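Local coordinates for protein mandelate racemase/muconate lactonizing enzyme (Jannaschia sp., PDB 4J3Z) that probably catalyses an isomerase-type reaction on a carboxylate substrate, as a mandelate racemase/muconate lactonizing enzyme of the enolase superfamily, at residues 279-284 / 306-311; 133-138 / 151-156. One frame throughout, in Å; residues are numbered along the deposited sequence.

Contact 1: 279-284 / 306-311; sequences ILQPAL and QLAPHL
P282 and L307 meet with their side chains crossing at about a right angle: L307 CD1 lies 3.7 Å from P282 CD and slightly farther from CG, so a single methyl rests against the CD and CG atoms of the proline. L307 reaches it because CG is anti to the backbone N (chi1 -175°). On the sheet face that carries I279, its CG2 branch, and not the longer CG1 arm, comes 3.8 Å from A308 CB. Beyond the strands, A283 CB meets the H310 ring obliquely, 3.4 Å from H310 ND1.

The backbones fix this register. I279 pairs with Q306 and L280 with L307 in parallel fashion; L280 N donates to Q306 O (3.0 Å), and A308 N returns a bond to L280 O (2.8 Å). After the strands end, H310 N still grips P282 O at 2.8 Å, tilted 35° from the carbonyl plane, and a water joins L284 N to H310 O, extending the pairing into the loops.

Helix 290-302 connects the two parallel strands, a beta-alpha-beta crossover of the enolase-type barrel. L280 packs on F269 and L273 of helix 266-274, I279 and A308 touch W233 of strand 233-235, and strand 257-259 flanks 279-280 through backbone bonds of I279 and Q281.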
# COMPACT_ATOMS: atom_id res chain seq x y z
N ILE D 279 -4.04 -17.10 -14.54
CA ILE D 279 -4.80 -18.02 -15.38
C ILE D 279 -6.08 -18.39 -14.66
O ILE D 279 -6.03 -18.98 -13.59
CB ILE D 279 -4.00 -19.29 -15.73
CG1 ILE D 279 -2.61 -18.93 -16.24
CG2 ILE D 279 -4.78 -20.16 -16.71
CD1 ILE D 279 -1.86 -20.08 -16.87
N LEU D 280 -7.21 -18.02 -15.26
CA LEU D 280 -8.53 -18.31 -14.68
C LEU D 280 -9.17 -19.46 -15.41
O LEU D 280 -9.13 -19.52 -16.64
CB LEU D 280 -9.46 -17.09 -14.75
CG LEU D 280 -8.91 -15.79 -14.17
CD1 LEU D 280 -9.93 -14.69 -14.35
CD2 LEU D 280 -8.52 -15.96 -12.70
N GLN D 281 -9.78 -20.36 -14.64
CA GLN D 281 -10.36 -21.57 -15.19
C GLN D 281 -11.80 -21.68 -14.72
O GLN D 281 -12.09 -22.40 -13.78
CB GLN D 281 -9.56 -22.79 -14.76
CG GLN D 281 -8.05 -22.58 -14.74
CD GLN D 281 -7.33 -23.67 -13.99
OE1 GLN D 281 -7.67 -23.98 -12.84
NE2 GLN D 281 -6.33 -24.26 -14.62
N PRO D 282 -12.71 -20.95 -15.36
CA PRO D 282 -14.06 -21.17 -14.90
C PRO D 282 -14.56 -22.54 -15.35
O PRO D 282 -14.17 -23.03 -16.42
CB PRO D 282 -14.85 -20.04 -15.56
CG PRO D 282 -14.08 -19.68 -16.76
CD PRO D 282 -12.64 -19.93 -16.43
N ALA D 283 -15.40 -23.15 -14.52
CA ALA D 283 -16.28 -24.21 -14.99
C ALA D 283 -17.55 -23.46 -15.34
O ALA D 283 -18.21 -22.88 -14.46
CB ALA D 283 -16.51 -25.24 -13.91
N LEU D 284 -17.87 -23.43 -16.63
CA LEU D 284 -18.98 -22.62 -17.11
C LEU D 284 -20.32 -22.96 -16.46
O LEU D 284 -21.15 -22.08 -16.26
CB LEU D 284 -19.07 -22.66 -18.64
CG LEU D 284 -18.45 -21.48 -19.41
CD1 LEU D 284 -17.22 -20.89 -18.73
CD2 LEU D 284 -18.12 -21.88 -20.84
N GLN D 306 -4.98 -14.79 -18.65
CA GLN D 306 -5.49 -15.67 -19.71
C GLN D 306 -6.63 -16.57 -19.22
O GLN D 306 -6.79 -16.78 -18.01
CB GLN D 306 -4.36 -16.54 -20.27
CG GLN D 306 -3.30 -15.78 -21.06
CD GLN D 306 -2.18 -16.69 -21.56
OE1 GLN D 306 -1.51 -17.35 -20.78
NE2 GLN D 306 -1.98 -16.70 -22.87
N LEU D 307 -7.40 -17.12 -20.17
CA LEU D 307 -8.54 -17.99 -19.86
C LEU D 307 -8.31 -19.45 -20.23
O LEU D 307 -7.86 -19.76 -21.35
CB LEU D 307 -9.79 -17.50 -20.56
CG LEU D 307 -11.07 -18.26 -20.22
CD1 LEU D 307 -11.83 -17.54 -19.12
CD2 LEU D 307 -11.93 -18.44 -21.46
N ALA D 308 -8.65 -20.35 -19.31
CA ALA D 308 -8.48 -21.79 -19.52
C ALA D 308 -9.70 -22.58 -19.06
O ALA D 308 -9.68 -23.20 -17.99
CB ALA D 308 -7.22 -22.28 -18.80
N PRO D 309 -10.78 -22.57 -19.88
CA PRO D 309 -12.05 -23.14 -19.40
C PRO D 309 -11.88 -24.56 -18.86
O PRO D 309 -11.35 -25.43 -19.56
CB PRO D 309 -12.95 -23.12 -20.63
CG PRO D 309 -12.33 -22.16 -21.57
CD PRO D 309 -10.86 -22.15 -21.28
N HIS D 310 -12.31 -24.74 -17.62
CA HIS D 310 -12.28 -26.01 -16.90
C HIS D 310 -13.24 -27.04 -17.50
O HIS D 310 -14.26 -26.67 -18.08
CB HIS D 310 -12.67 -25.73 -15.44
CG HIS D 310 -12.83 -26.95 -14.60
ND1 HIS D 310 -14.04 -27.58 -14.43
CD2 HIS D 310 -11.93 -27.65 -13.87
CE1 HIS D 310 -13.88 -28.62 -13.63
NE2 HIS D 310 -12.61 -28.68 -13.27
N LEU D 311 -12.90 -28.32 -17.37
CA LEU D 311 -13.82 -29.41 -17.71
C LEU D 311 -13.60 -30.69 -16.91
O LEU D 311 -12.65 -31.45 -17.15
CB LEU D 311 -13.82 -29.73 -19.22
CG LEU D 311 -14.80 -30.87 -19.60
CD1 LEU D 311 -16.27 -30.43 -19.49
CD2 LEU D 311 -14.50 -31.44 -20.97
O HOH W 1 -16.47 -25.17 -18.14

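Contact 2: 133-138 / 151-156; sequences YPEPHH and AESAAA
E135 and S153 bring their CA atoms to 5.6 Å where a type I beta turn, E135 to H138, lies against helix 147-159. The turn presents two histidines to one carboxylate oxygen, E152 OE1. H137 NE2 donates to it at 2.8 Å from the syn side, and H138 NE2 at 2.9 Å from above the carboxylate plane; the two donors come from opposite faces of that plane. The imidazoles partly overlap, H138 CD2 standing 3.8 Å above the H137 ring near its rim. H138 is held at its other nitrogen as well, since ND1 accepts from E135 N, a pattern consistent with a neutral ring. A leucine in place of H138 would probably leave E152 OE1 with H137 as its one remaining histidine donor and E135 N without this acceptor.

Farther along the helix, S153 OG, anti to its own backbone N (chi1 163°), donates to Y133 O at 2.7 Å. E135 bends at chi2 to set its carboxylate over A156 CB, OE2 lying 3.6 Å away, while OE1 forms a salt bridge with R157. These His-carboxylate and Ser-carbonyl bonds fasten the loop following barrel strand 125-131 to helix 147-159 of the beta/alpha barrel.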
# COMPACT_ATOMS: atom_id res chain seq x y z
N TYR D 133 -4.22 -40.10 -18.27
CA TYR D 133 -4.96 -41.31 -17.95
C TYR D 133 -4.12 -42.56 -18.22
O TYR D 133 -3.13 -42.50 -18.96
CB TYR D 133 -6.24 -41.34 -18.79
CG TYR D 133 -7.15 -40.14 -18.58
CD1 TYR D 133 -7.73 -39.88 -17.34
CD2 TYR D 133 -7.44 -39.27 -19.64
CE1 TYR D 133 -8.56 -38.80 -17.15
CE2 TYR D 133 -8.27 -38.17 -19.46
CZ TYR D 133 -8.83 -37.95 -18.21
OH TYR D 133 -9.66 -36.87 -18.02
N PRO D 134 -4.48 -43.70 -17.58
CA PRO D 134 -3.84 -45.00 -17.82
C PRO D 134 -3.80 -45.43 -19.29
O PRO D 134 -4.83 -45.46 -19.98
CB PRO D 134 -4.71 -45.97 -17.02
CG PRO D 134 -5.23 -45.14 -15.89
CD PRO D 134 -5.44 -43.77 -16.46
N GLU D 135 -2.60 -45.74 -19.75
CA GLU D 135 -2.39 -46.39 -21.04
C GLU D 135 -2.91 -47.84 -20.90
O GLU D 135 -2.85 -48.41 -19.80
CB GLU D 135 -0.89 -46.33 -21.35
CG GLU D 135 -0.49 -45.98 -22.78
CD GLU D 135 -1.37 -44.93 -23.44
OE1 GLU D 135 -1.75 -43.94 -22.78
OE2 GLU D 135 -1.66 -45.10 -24.65
N PRO D 136 -3.43 -48.44 -21.99
CA PRO D 136 -4.13 -49.74 -21.82
C PRO D 136 -3.32 -50.82 -21.09
O PRO D 136 -3.91 -51.74 -20.50
CB PRO D 136 -4.43 -50.16 -23.25
CG PRO D 136 -4.55 -48.85 -23.99
CD PRO D 136 -3.46 -47.99 -23.39
N HIS D 137 -2.00 -50.69 -21.12
CA HIS D 137 -1.08 -51.68 -20.57
C HIS D 137 -0.61 -51.33 -19.16
O HIS D 137 0.33 -51.94 -18.64
CB HIS D 137 0.12 -51.82 -21.51
CG HIS D 137 1.07 -50.67 -21.42
ND1 HIS D 137 0.78 -49.42 -21.93
CD2 HIS D 137 2.31 -50.58 -20.89
CE1 HIS D 137 1.80 -48.61 -21.71
NE2 HIS D 137 2.74 -49.29 -21.08
N HIS D 138 -1.25 -50.34 -18.55
CA HIS D 138 -0.89 -49.89 -17.22
C HIS D 138 -1.80 -50.50 -16.16
O HIS D 138 -3.01 -50.63 -16.38
CB HIS D 138 -0.97 -48.36 -17.13
CG HIS D 138 0.19 -47.64 -17.74
ND1 HIS D 138 0.04 -46.47 -18.46
CD2 HIS D 138 1.52 -47.90 -17.72
CE1 HIS D 138 1.23 -46.05 -18.87
NE2 HIS D 138 2.14 -46.90 -18.43
N ALA D 151 4.92 -40.80 -17.46
CA ALA D 151 5.78 -40.46 -18.60
C ALA D 151 5.36 -41.19 -19.89
O ALA D 151 5.23 -40.56 -20.94
CB ALA D 151 7.25 -40.75 -18.28
N GLU D 152 5.14 -42.49 -19.80
CA GLU D 152 4.65 -43.27 -20.95
C GLU D 152 3.32 -42.74 -21.47
O GLU D 152 3.17 -42.52 -22.68
CB GLU D 152 4.51 -44.75 -20.59
CG GLU D 152 5.83 -45.47 -20.29
CD GLU D 152 5.64 -46.94 -19.96
OE1 GLU D 152 4.49 -47.43 -19.99
OE2 GLU D 152 6.64 -47.62 -19.67
N SER D 153 2.37 -42.53 -20.56
CA SER D 153 1.07 -41.95 -20.90
C SER D 153 1.19 -40.51 -21.43
O SER D 153 0.36 -40.09 -22.25
CB SER D 153 0.13 -41.99 -19.69
OG SER D 153 -0.99 -41.11 -19.85
N ALA D 154 2.20 -39.78 -20.96
CA ALA D 154 2.47 -38.43 -21.49
C ALA D 154 3.02 -38.50 -22.90
O ALA D 154 2.56 -37.76 -23.77
CB ALA D 154 3.41 -37.66 -20.57
N ALA D 155 4.00 -39.38 -23.12
CA ALA D 155 4.54 -39.64 -24.47
C ALA D 155 3.43 -39.98 -25.49
O ALA D 155 3.45 -39.46 -26.60
CB ALA D 155 5.60 -40.74 -24.44
N ALA D 156 2.47 -40.81 -25.09
CA ALA D 156 1.34 -41.18 -25.95
C ALA D 156 0.51 -39.97 -26.37
O ALA D 156 0.07 -39.87 -27.52
CB ALA D 156 0.47 -42.23 -25.28

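From the N terminus, the chain leaves strand 125-131 and enters the loop at 133-138; contact 2 closes on helix 147-159 after twelve intervening residues that include helix 140-143. Helix 147-159 leads to strand 164-167, which pairs in parallel with 125-131. Strands 205-209, 233-235 and 257-259 carry the barrel onward before contact 1 opens. There, 21 residues, mostly helix 290-302, separate 279-284 from 306-311. The two closures are therefore in series, neither nested nor crossed. Their centres lie 25 Å apart and their nearest atoms about 6 Å apart without touching: contact 1 joins neighbouring strands in the buried barrel, contact 2 a loop and a helix at the surface.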